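Local coordinates for berberine bridge enzyme-like protein (Arabidopsis thaliana, PDB 5D79) that binds FAD as a secreted plant oxidoreductase of the berberine bridge enzyme-like family and takes part in adaptation to salt stress, at residues Phe58-Ser63 with Ile81-Lys86; Ala126-Arg131 with Phe236-Ser241; Thr252-Lys257 with Asn311-Leu316; Thr303-Gly308 with Ile337-Trp342. One frame throughout, in Å; residues are numbered along the deposited sequence.

Contact 1: Phe58-Ser63 with Ile81-Lys86; sequences FSILDS and IITPVK
Ile81 meets both Leu61 and Ile60 where the short helix 58-63 rests against strand 80-82, part of the small mixed sheet in the FAD-binding PCMH-type fold. It is a plain helix-on-sheet contact, apolar throughout, and no hydrogen bond passes between the two segments.

Along 81-86, Ile81 comes first and does most of the work. Its side chain points toward the helix. CG1 lies beside the backbone N (chi1 -58°), and the chain runs on extended to CD1, which is thereby carried up against the backbone of Leu61. There the Ile81 CD1 methyl lies 3.8 Å from Leu61 CA and 3.9 Å from Leu61 CD1, with the two side chains crossing at about a right angle. The second branch of Ile81 serves a different neighbour: CG2 stands 3.9 Å from CG2 of Ile60, so one residue engages two successive helix positions with its two arms.

Ile82, following the usual alternation of a strand, turns its side chain away to Val93 of helix 87-100; its backbone bonds to Val127 and Asp129 of strand 125-129. Thr83 comes back to the helix side. Its CG2 reaches Ile60 CG2 at 4.1 Å, so that this one isoleucine methyl bridges Ile81 and Thr83. The hydroxyl of Thr83 has a weak hydrogen bond with His50.

While the branch end of Leu61 also touches Ile81, its methylene makes the closest approach: Leu61 CB sits 3.5 Å from Ile81 CD1, tighter than an ordinary carbon-carbon contact.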
# COMPACT_ATOMS: atom_id res chain seq x y z
N PHE A 58 -14.05 2.21 -21.64
CA PHE A 58 -14.33 1.29 -20.54
C PHE A 58 -13.16 0.34 -20.33
O PHE A 58 -12.96 -0.16 -19.23
CB PHE A 58 -15.62 0.52 -20.81
CG PHE A 58 -16.83 1.40 -20.86
CD1 PHE A 58 -17.17 2.07 -22.03
CD2 PHE A 58 -17.60 1.60 -19.72
CE1 PHE A 58 -18.27 2.90 -22.07
CE2 PHE A 58 -18.71 2.43 -19.76
CZ PHE A 58 -19.05 3.08 -20.93
N SER A 59 -12.39 0.14 -21.39
CA SER A 59 -11.18 -0.69 -21.36
C SER A 59 -10.05 -0.01 -20.61
O SER A 59 -9.35 -0.64 -19.81
CB SER A 59 -10.72 -1.00 -22.77
OG SER A 59 -10.21 0.18 -23.37
N ILE A 60 -9.85 1.27 -20.89
CA ILE A 60 -8.85 2.07 -20.20
C ILE A 60 -9.18 2.17 -18.71
O ILE A 60 -8.30 2.07 -17.85
CB ILE A 60 -8.73 3.49 -20.81
CG1 ILE A 60 -8.07 3.43 -22.19
CG2 ILE A 60 -7.91 4.40 -19.91
CD1 ILE A 60 -6.56 3.22 -22.13
N LEU A 61 -10.47 2.34 -18.41
CA LEU A 61 -10.93 2.43 -17.02
C LEU A 61 -10.83 1.09 -16.30
O LEU A 61 -10.43 1.03 -15.14
CB LEU A 61 -12.37 2.93 -16.96
CG LEU A 61 -12.98 3.03 -15.56
CD1 LEU A 61 -12.21 4.05 -14.72
CD2 LEU A 61 -14.47 3.37 -15.63
N ASP A 62 -11.23 0.02 -16.99
CA ASP A 62 -11.29 -1.30 -16.38
C ASP A 62 -9.91 -1.87 -16.15
O ASP A 62 -9.71 -2.67 -15.24
CB ASP A 62 -12.11 -2.26 -17.26
CG ASP A 62 -13.30 -2.86 -16.53
OD1 ASP A 62 -13.09 -3.67 -15.60
OD2 ASP A 62 -14.45 -2.53 -16.92
N SER A 63 -8.95 -1.46 -16.98
CA SER A 63 -7.65 -2.13 -17.06
C SER A 63 -6.85 -2.19 -15.75
O SER A 63 -6.28 -3.23 -15.41
CB SER A 63 -6.78 -1.48 -18.15
OG SER A 63 -7.21 -0.15 -18.42
N ILE A 81 -11.40 10.23 -18.87
CA ILE A 81 -10.10 9.74 -18.42
C ILE A 81 -9.02 10.35 -19.30
O ILE A 81 -9.13 10.37 -20.51
CB ILE A 81 -10.00 8.21 -18.50
CG1 ILE A 81 -11.09 7.55 -17.64
CG2 ILE A 81 -8.61 7.73 -18.07
CD1 ILE A 81 -11.25 6.07 -17.91
N ILE A 82 -7.96 10.85 -18.68
CA ILE A 82 -6.83 11.39 -19.42
C ILE A 82 -5.58 10.57 -19.09
O ILE A 82 -5.25 10.36 -17.91
CB ILE A 82 -6.60 12.89 -19.11
CG1 ILE A 82 -7.89 13.70 -19.28
CG2 ILE A 82 -5.51 13.46 -20.00
CD1 ILE A 82 -8.70 13.90 -17.99
N THR A 83 -4.90 10.07 -20.12
CA THR A 83 -3.65 9.33 -19.95
C THR A 83 -2.49 10.18 -20.44
O THR A 83 -2.03 10.03 -21.57
CB THR A 83 -3.65 7.94 -20.70
OG1 THR A 83 -3.69 8.13 -22.13
CG2 THR A 83 -4.84 7.09 -20.28
N PRO A 84 -2.00 11.09 -19.58
CA PRO A 84 -0.91 12.02 -19.93
C PRO A 84 0.36 11.31 -20.41
O PRO A 84 0.61 10.18 -19.97
CB PRO A 84 -0.66 12.77 -18.62
CG PRO A 84 -1.18 11.84 -17.55
CD PRO A 84 -2.36 11.20 -18.16
N VAL A 85 1.13 11.95 -21.28
CA VAL A 85 2.39 11.36 -21.75
C VAL A 85 3.58 12.26 -21.44
O VAL A 85 4.73 11.82 -21.52
CB VAL A 85 2.35 11.08 -23.27
CG1 VAL A 85 1.26 10.05 -23.59
CG2 VAL A 85 2.14 12.37 -24.06
N LYS A 86 3.32 13.51 -21.08
CA LYS A 86 4.37 14.41 -20.64
C LYS A 86 3.84 15.20 -19.46
O LYS A 86 2.63 15.29 -19.26
CB LYS A 86 4.81 15.34 -21.77
CG LYS A 86 3.69 16.07 -22.46
CD LYS A 86 4.13 16.70 -23.77
CE LYS A 86 2.97 17.36 -24.51
NZ LYS A 86 1.94 16.39 -25.00

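Contact 2: Ala126-Arg131 with Phe236-Ser241; sequences AVIDLR and FGVILS. With FAD (flavin-adenine dinucleotide), chain E.
The adenine end of the FAD pocket is walled by strand 125-129 and strand 238-248, and Ile128 and Val238 meet deep between them. The two side chains approach tip to tip, Ile128 CD1 lying 4.1 Å from Val238 CG2.

Leu130 extends the same wall: its CD1 comes to 3.4 Å from FAD N6A. Across from it, the backbone of Ile239 binds the base at two points. Ile239 N donates to FAD N1A over 3.0 Å, and FAD N6A donates to Ile239 O over 2.8 Å. That carbonyl also accepts a hydrogen bond from Thr149 OG1.

Behind the wall, Asp129 forms an Asx turn, its OD1 receiving Arg131 N nearly end-on to the C-O bond. Arg131 NE reaches the same OD1 from above the carboxylate plane, 54° out of it. A salt bridge from Arg131 NH2 to Asp129 OD2, 2.8 Å long, completes the grip, and Arg107 is a second cationic partner of that oxygen.

The paired donor and acceptor of Ile239 match the N1A acceptor and N6A amino group of adenine, so main-chain atoms, flanked by aliphatic side chains, probably favour this base over one with a 6-oxo group.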
# COMPACT_ATOMS: atom_id res chain seq x y z
N ALA A 126 -13.27 13.28 -13.27
CA ALA A 126 -12.46 12.74 -14.33
C ALA A 126 -11.28 11.99 -13.70
O ALA A 126 -11.03 12.14 -12.50
CB ALA A 126 -11.98 13.85 -15.24
N VAL A 127 -10.56 11.20 -14.50
CA VAL A 127 -9.43 10.42 -14.00
C VAL A 127 -8.13 10.78 -14.71
O VAL A 127 -8.07 10.79 -15.92
CB VAL A 127 -9.67 8.89 -14.18
CG1 VAL A 127 -8.39 8.11 -13.95
CG2 VAL A 127 -10.77 8.40 -13.24
N ILE A 128 -7.10 11.10 -13.93
CA ILE A 128 -5.73 11.22 -14.44
C ILE A 128 -4.99 9.87 -14.26
O ILE A 128 -4.42 9.60 -13.19
CB ILE A 128 -4.93 12.34 -13.72
CG1 ILE A 128 -5.75 13.62 -13.60
CG2 ILE A 128 -3.62 12.61 -14.43
CD1 ILE A 128 -5.10 14.68 -12.74
N ASP A 129 -5.02 9.03 -15.30
CA ASP A 129 -4.37 7.72 -15.27
C ASP A 129 -2.91 7.89 -15.70
O ASP A 129 -2.63 8.37 -16.81
CB ASP A 129 -5.11 6.74 -16.19
CG ASP A 129 -4.66 5.28 -16.04
OD1 ASP A 129 -3.44 5.00 -16.07
OD2 ASP A 129 -5.54 4.40 -15.91
N LEU A 130 -1.98 7.48 -14.84
CA LEU A 130 -0.55 7.75 -15.03
C LEU A 130 0.19 6.62 -15.74
O LEU A 130 1.41 6.60 -15.75
CB LEU A 130 0.12 8.01 -13.69
CG LEU A 130 -0.42 9.23 -12.95
CD1 LEU A 130 0.13 9.29 -11.55
CD2 LEU A 130 -0.06 10.49 -13.71
N ARG A 131 -0.57 5.71 -16.34
CA ARG A 131 -0.01 4.53 -16.97
C ARG A 131 1.10 4.79 -17.99
O ARG A 131 1.95 3.93 -18.21
CB ARG A 131 -1.12 3.74 -17.64
CG ARG A 131 -1.73 4.41 -18.87
CD ARG A 131 -2.87 3.56 -19.37
NE ARG A 131 -3.63 3.08 -18.23
CZ ARG A 131 -4.68 2.26 -18.32
NH1 ARG A 131 -5.09 1.83 -19.50
NH2 ARG A 131 -5.30 1.88 -17.21
N PHE A 236 -2.65 16.19 -1.68
CA PHE A 236 -1.60 17.21 -1.78
C PHE A 236 -1.18 17.63 -3.20
O PHE A 236 -0.50 18.65 -3.35
CB PHE A 236 -0.36 16.74 -1.00
CG PHE A 236 -0.59 16.66 0.48
CD1 PHE A 236 -0.58 17.80 1.27
CD2 PHE A 236 -0.87 15.45 1.09
CE1 PHE A 236 -0.82 17.74 2.62
CE2 PHE A 236 -1.11 15.38 2.45
CZ PHE A 236 -1.08 16.54 3.22
N GLY A 237 -1.56 16.86 -4.22
CA GLY A 237 -1.21 17.20 -5.59
C GLY A 237 -1.15 16.01 -6.52
O GLY A 237 -1.68 14.94 -6.22
N VAL A 238 -0.52 16.20 -7.68
CA VAL A 238 -0.20 15.08 -8.55
C VAL A 238 1.30 14.86 -8.57
O VAL A 238 2.04 15.61 -9.19
CB VAL A 238 -0.68 15.28 -10.00
CG1 VAL A 238 -0.42 14.00 -10.80
CG2 VAL A 238 -2.15 15.63 -10.03
N ILE A 239 1.74 13.81 -7.88
CA ILE A 239 3.15 13.48 -7.81
C ILE A 239 3.58 12.84 -9.13
O ILE A 239 3.00 11.85 -9.57
CB ILE A 239 3.45 12.53 -6.62
CG1 ILE A 239 2.77 13.04 -5.35
CG2 ILE A 239 4.95 12.42 -6.40
CD1 ILE A 239 2.64 12.03 -4.26
N LEU A 240 4.59 13.44 -9.76
CA LEU A 240 5.01 13.02 -11.09
C LEU A 240 6.12 11.98 -11.03
O LEU A 240 6.19 11.08 -11.89
CB LEU A 240 5.48 14.23 -11.89
CG LEU A 240 4.41 15.25 -12.29
CD1 LEU A 240 5.06 16.36 -13.09
CD2 LEU A 240 3.28 14.59 -13.08
N SER A 241 6.99 12.10 -10.03
CA SER A 241 8.17 11.26 -9.97
C SER A 241 8.76 11.17 -8.56
O SER A 241 8.61 12.10 -7.77
CB SER A 241 9.21 11.78 -10.96
OG SER A 241 10.15 10.78 -11.28
PA FAD E . -3.95 3.72 -6.81
O1A FAD E . -5.39 3.30 -6.68
O2A FAD E . -3.56 4.07 -8.23
O5B FAD E . -3.65 4.94 -5.79
C5B FAD E . -4.09 4.89 -4.44
C4B FAD E . -4.22 6.29 -3.81
O4B FAD E . -3.06 7.04 -4.09
C3B FAD E . -5.41 7.04 -4.40
O3B FAD E . -6.03 7.85 -3.42
C2B FAD E . -4.77 7.89 -5.48
O2B FAD E . -5.49 9.08 -5.74
C1B FAD E . -3.36 8.14 -4.94
N9A FAD E . -2.32 8.30 -5.98
C8A FAD E . -1.85 7.37 -6.88
N7A FAD E . -0.88 7.96 -7.63
C5A FAD E . -0.73 9.25 -7.22
C6A FAD E . 0.10 10.29 -7.63
N6A FAD E . 1.13 10.07 -8.43
N1A FAD E . 0.01 11.52 -7.00
C2A FAD E . -0.88 11.70 -5.96
N3A FAD E . -1.70 10.67 -5.57
C4A FAD E . -1.63 9.46 -6.18
N1 FAD E . 0.70 -1.98 0.78
C2 FAD E . 1.77 -2.23 1.62
O2 FAD E . 2.47 -1.30 2.03
N3 FAD E . 2.06 -3.54 1.98
C4 FAD E . 1.30 -4.60 1.52
O4 FAD E . 1.66 -5.75 1.77
C4X FAD E . 0.23 -4.34 0.66
N5 FAD E . -0.47 -5.38 0.07
C5X FAD E . -1.31 -5.12 -1.00
C6 FAD E . -1.84 -6.15 -1.77
C7 FAD E . -2.69 -5.87 -2.85
C7M FAD E . -3.27 -6.99 -3.67
C8 FAD E . -2.98 -4.54 -3.18
C8M FAD E . -3.91 -4.21 -4.32
C9 FAD E . -2.45 -3.51 -2.41
C9A FAD E . -1.66 -3.80 -1.29
N10 FAD E . -1.16 -2.78 -0.50
C10 FAD E . -0.04 -3.03 0.27
C1' FAD E . -1.78 -1.42 -0.53
C2' FAD E . -1.15 -0.49 -1.56
O2' FAD E . 0.18 -0.20 -1.17
C3' FAD E . -2.00 0.77 -1.62
O3' FAD E . -3.27 0.43 -2.13
C4' FAD E . -1.41 1.82 -2.54
O4' FAD E . -1.88 3.09 -2.18
C5' FAD E . -1.88 1.56 -3.95
O5' FAD E . -1.08 2.30 -4.84
P FAD E . -1.46 2.26 -6.39
O1P FAD E . -0.69 3.31 -7.14
O2P FAD E . -1.21 0.89 -6.97
O3P FAD E . -3.05 2.49 -6.27

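Contact 3: Thr252-Lys257 with Asn311-Leu316; sequences TITVFK and NNLLAL
Leu313 projects from helix 310-320 toward Thr254 and Phe256 of strand 253-260, and following it outward accounts for the whole contact. CB leaves the helix in the direction of the strand, and with CG anti to the backbone N (chi1 164°) the chain is carried straight on to the sheet. CB and CG act as the stalk; the two methyls at the fork do the touching. CD2 is the busier of them, lodging between two side chains of the strand, 3.6 Å from Thr254 CG2 and 3.7 Å from Phe256 CD1, and it approaches the ring obliquely. CD1 takes the next position along the ring, at 4.1 Å from Phe256 CE1.

The hydroxyl of Thr254 is hydrogen-bonded to the carbonyl O of Gly308, and the methyl faces the leucine. Phe256 has its ring set between the backbone N and the carbonyl carbon (chi1 65°), which places it where it also touches Leu284, Ile286 and Leu326. Leu284 and Leu326 touch Leu313 as well, so the tip of the leucine is enclosed by apolar groups.

Positions 254 and 256 face the helix while Val255 between them points away. This is one point at which helix 310-320 packs on a face of the seven-stranded antiparallel sheet, the core of the alpha/beta domain that accompanies the FAD-binding domain in berberine bridge enzyme-like proteins.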
# COMPACT_ATOMS: atom_id res chain seq x y z
N THR A 252 23.93 -12.60 -1.73
CA THR A 252 23.27 -13.79 -1.20
C THR A 252 22.46 -13.49 0.05
O THR A 252 23.00 -13.06 1.07
CB THR A 252 24.29 -14.90 -0.85
OG1 THR A 252 24.76 -15.51 -2.06
CG2 THR A 252 23.65 -15.96 0.05
N ILE A 253 21.16 -13.74 -0.03
CA ILE A 253 20.31 -13.68 1.15
C ILE A 253 19.61 -15.02 1.37
O ILE A 253 19.80 -15.97 0.60
CB ILE A 253 19.29 -12.53 1.04
CG1 ILE A 253 18.52 -12.59 -0.29
CG2 ILE A 253 20.02 -11.21 1.12
CD1 ILE A 253 17.36 -13.57 -0.36
N THR A 254 18.82 -15.11 2.43
CA THR A 254 18.19 -16.37 2.78
C THR A 254 16.71 -16.20 3.07
O THR A 254 16.34 -15.41 3.95
CB THR A 254 18.86 -17.02 4.01
OG1 THR A 254 20.27 -17.16 3.79
CG2 THR A 254 18.28 -18.38 4.29
N VAL A 255 15.87 -16.93 2.33
CA VAL A 255 14.45 -17.05 2.68
C VAL A 255 14.16 -18.40 3.37
O VAL A 255 14.95 -19.34 3.28
CB VAL A 255 13.53 -16.90 1.45
CG1 VAL A 255 13.73 -15.54 0.79
CG2 VAL A 255 13.73 -18.06 0.45
N PHE A 256 13.03 -18.47 4.08
CA PHE A 256 12.61 -19.70 4.76
C PHE A 256 11.10 -19.79 4.92
O PHE A 256 10.39 -18.79 4.98
CB PHE A 256 13.28 -19.81 6.14
CG PHE A 256 12.88 -18.73 7.12
CD1 PHE A 256 13.58 -17.53 7.18
CD2 PHE A 256 11.82 -18.92 8.01
CE1 PHE A 256 13.22 -16.56 8.09
CE2 PHE A 256 11.46 -17.95 8.92
CZ PHE A 256 12.16 -16.77 8.96
N LYS A 257 10.60 -21.01 5.00
CA LYS A 257 9.18 -21.23 5.17
C LYS A 257 9.01 -22.39 6.12
O LYS A 257 9.69 -23.41 6.01
CB LYS A 257 8.50 -21.51 3.83
CG LYS A 257 6.99 -21.72 3.89
CD LYS A 257 6.38 -21.80 2.50
CE LYS A 257 6.58 -20.48 1.73
NZ LYS A 257 6.09 -20.49 0.31
N ASN A 311 23.68 -20.29 7.33
CA ASN A 311 24.15 -20.80 8.62
C ASN A 311 23.96 -19.77 9.73
O ASN A 311 23.70 -20.12 10.88
CB ASN A 311 25.61 -21.25 8.53
CG ASN A 311 25.77 -22.60 7.81
OD1 ASN A 311 24.79 -23.19 7.33
ND2 ASN A 311 27.00 -23.09 7.73
N ASN A 312 24.05 -18.49 9.37
CA ASN A 312 23.84 -17.40 10.31
C ASN A 312 22.38 -17.25 10.68
O ASN A 312 22.06 -16.92 11.83
CB ASN A 312 24.36 -16.08 9.74
CG ASN A 312 25.87 -16.07 9.59
OD1 ASN A 312 26.56 -16.93 10.13
ND2 ASN A 312 26.39 -15.09 8.87
N LEU A 313 21.50 -17.47 9.72
CA LEU A 313 20.07 -17.48 9.99
C LEU A 313 19.74 -18.57 11.01
O LEU A 313 19.01 -18.34 11.97
CB LEU A 313 19.26 -17.70 8.71
CG LEU A 313 17.80 -18.11 8.94
CD1 LEU A 313 17.02 -16.98 9.58
CD2 LEU A 313 17.12 -18.60 7.66
N LEU A 314 20.31 -19.75 10.79
CA LEU A 314 19.99 -20.94 11.58
C LEU A 314 20.45 -20.82 13.02
O LEU A 314 19.74 -21.22 13.95
CB LEU A 314 20.61 -22.20 10.93
CG LEU A 314 20.01 -22.59 9.58
CD1 LEU A 314 20.75 -23.76 8.95
CD2 LEU A 314 18.53 -22.88 9.73
N ALA A 315 21.65 -20.28 13.21
CA ALA A 315 22.22 -20.08 14.53
C ALA A 315 21.45 -19.01 15.26
O ALA A 315 21.26 -19.07 16.48
CB ALA A 315 23.68 -19.71 14.43
N LEU A 316 20.99 -18.01 14.51
CA LEU A 316 20.22 -16.92 15.09
C LEU A 316 18.83 -17.42 15.52
O LEU A 316 18.29 -16.99 16.53
CB LEU A 316 20.10 -15.76 14.11
CG LEU A 316 19.38 -14.50 14.58
CD1 LEU A 316 20.05 -13.88 15.79
CD2 LEU A 316 19.31 -13.48 13.45

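Contact 4: Thr303-Gly308 with Ile337-Trp342; sequences TGLYIG and IESVLW
The indole of Trp342 has Val255 over one face of its six-membered ring, Lys257 on the opposite side as its cation-pi partner, and Thr303 at its edge. Thr303 CB lies near the indole plane, 4.1 Å from Trp342 CZ3, and Thr303 CG2 is 4.2 Å from Trp342 CH2. Gly304 O comes obliquely, at 4.5 Å from Trp342 CZ3. Trp342 gets its reach from a first torsion that sets CG anti to the backbone N (chi1 -164°), sending the long indole out from helix 336-343 to the surface of the sheet.

Nearly a turn earlier, the helix comes closer with a small residue. Leu305, itself with CG anti to N (chi1 170°), brings CD1 to 4.0 Å from Ser339 CB and equally near Ser339 OG. The hydroxyl is not left to face the leucine alone, since it is hydrogen-bonded to the carbonyl O of Trp336 in the same helix.

Strand 303-306 and helix 337-342 run almost exactly antiparallel, at 173°, with axes 10.4 Å apart at closest approach.

No hydrogen bond joins the two segments. Their hold is therefore one of shape and dispersion, with the serine's polarity absorbed within the helix and the indole's pi system engaged by a lysine of the adjacent strand.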
# COMPACT_ATOMS: atom_id res chain seq x y z
N THR A 303 6.93 -17.32 7.22
CA THR A 303 7.85 -17.05 6.13
C THR A 303 8.75 -15.88 6.51
O THR A 303 8.38 -15.01 7.30
CB THR A 303 7.12 -16.73 4.82
OG1 THR A 303 6.24 -15.63 5.04
CG2 THR A 303 6.33 -17.92 4.40
N GLY A 304 9.95 -15.86 5.95
CA GLY A 304 10.89 -14.83 6.33
C GLY A 304 12.02 -14.59 5.36
O GLY A 304 12.29 -15.40 4.49
N LEU A 305 12.66 -13.44 5.53
CA LEU A 305 13.79 -13.04 4.72
C LEU A 305 14.91 -12.65 5.67
O LEU A 305 14.74 -11.79 6.53
CB LEU A 305 13.41 -11.89 3.79
CG LEU A 305 14.59 -11.23 3.07
CD1 LEU A 305 15.16 -12.17 2.06
CD2 LEU A 305 14.18 -9.94 2.41
N TYR A 306 16.04 -13.30 5.53
CA TYR A 306 17.19 -12.96 6.33
C TYR A 306 18.26 -12.34 5.44
O TYR A 306 18.63 -12.92 4.41
CB TYR A 306 17.72 -14.20 7.05
CG TYR A 306 18.94 -13.93 7.89
CD1 TYR A 306 18.84 -13.21 9.08
CD2 TYR A 306 20.19 -14.39 7.51
CE1 TYR A 306 19.95 -12.96 9.85
CE2 TYR A 306 21.30 -14.14 8.27
CZ TYR A 306 21.18 -13.43 9.44
OH TYR A 306 22.30 -13.20 10.19
N ILE A 307 18.73 -11.15 5.82
CA ILE A 307 19.77 -10.46 5.06
C ILE A 307 21.16 -10.98 5.46
O ILE A 307 21.90 -10.32 6.19
CB ILE A 307 19.71 -8.93 5.26
CG1 ILE A 307 18.28 -8.45 5.17
CG2 ILE A 307 20.52 -8.21 4.21
CD1 ILE A 307 17.68 -8.70 3.82
N GLY A 308 21.48 -12.18 4.97
CA GLY A 308 22.72 -12.86 5.31
C GLY A 308 22.63 -14.34 4.95
O GLY A 308 21.62 -14.78 4.40
N ILE A 337 16.54 -10.10 -5.40
CA ILE A 337 15.55 -9.98 -6.44
C ILE A 337 14.82 -11.32 -6.63
O ILE A 337 13.63 -11.35 -6.95
CB ILE A 337 16.18 -9.50 -7.79
CG1 ILE A 337 15.08 -9.22 -8.83
CG2 ILE A 337 17.21 -10.49 -8.33
CD1 ILE A 337 14.07 -8.17 -8.37
N GLU A 338 15.50 -12.43 -6.40
CA GLU A 338 14.84 -13.72 -6.50
C GLU A 338 13.87 -13.91 -5.33
O GLU A 338 12.83 -14.57 -5.47
CB GLU A 338 15.87 -14.85 -6.56
CG GLU A 338 16.52 -14.99 -7.94
CD GLU A 338 17.58 -16.07 -8.01
OE1 GLU A 338 18.30 -16.28 -7.01
OE2 GLU A 338 17.70 -16.71 -9.07
N SER A 339 14.18 -13.30 -4.19
CA SER A 339 13.32 -13.37 -3.01
C SER A 339 12.03 -12.58 -3.23
O SER A 339 11.00 -12.87 -2.62
CB SER A 339 14.05 -12.87 -1.77
OG SER A 339 14.05 -11.46 -1.71
N VAL A 340 12.09 -11.57 -4.10
CA VAL A 340 10.90 -10.83 -4.52
C VAL A 340 9.91 -11.76 -5.25
O VAL A 340 8.71 -11.76 -4.96
CB VAL A 340 11.29 -9.63 -5.44
CG1 VAL A 340 10.05 -9.00 -6.05
CG2 VAL A 340 12.10 -8.59 -4.67
N LEU A 341 10.40 -12.54 -6.20
CA LEU A 341 9.55 -13.51 -6.87
C LEU A 341 9.02 -14.51 -5.87
O LEU A 341 7.89 -14.97 -5.95
CB LEU A 341 10.30 -14.24 -7.99
CG LEU A 341 10.42 -13.62 -9.38
CD1 LEU A 341 11.27 -12.39 -9.33
CD2 LEU A 341 11.02 -14.61 -10.34
N TRP A 342 9.87 -14.85 -4.91
CA TRP A 342 9.52 -15.84 -3.91
C TRP A 342 8.31 -15.37 -3.13
O TRP A 342 7.30 -16.05 -3.06
CB TRP A 342 10.72 -16.08 -2.99
CG TRP A 342 10.65 -17.32 -2.16
CD1 TRP A 342 11.02 -18.60 -2.53
CD2 TRP A 342 10.23 -17.40 -0.80
NE1 TRP A 342 10.83 -19.46 -1.47
CE2 TRP A 342 10.35 -18.75 -0.40
CE3 TRP A 342 9.75 -16.47 0.12
CZ2 TRP A 342 10.02 -19.18 0.88
CZ3 TRP A 342 9.41 -16.90 1.40
CH2 TRP A 342 9.55 -18.24 1.76

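How the contacts relate
The four contacts fall into two pairs. Contacts 1 and 2, with centres 11 Å apart, share the small mixed sheet in which strands 80-82 and 125-129 are neighbours, near the adenine end of the cofactor. Contacts 3 and 4, 10 Å apart by centres, share the seven-stranded antiparallel sheet through strands 253-260 and 298-306, with a helix against each face. Between the pairs, centres lie 32 to 44 Å apart. Contacts 1 and 2 close in series along the chain, whereas the segments of 3 and 4 alternate. Strand 238-248 leads directly into 253-260, so the chain passes from the FAD-binding part to the second domain.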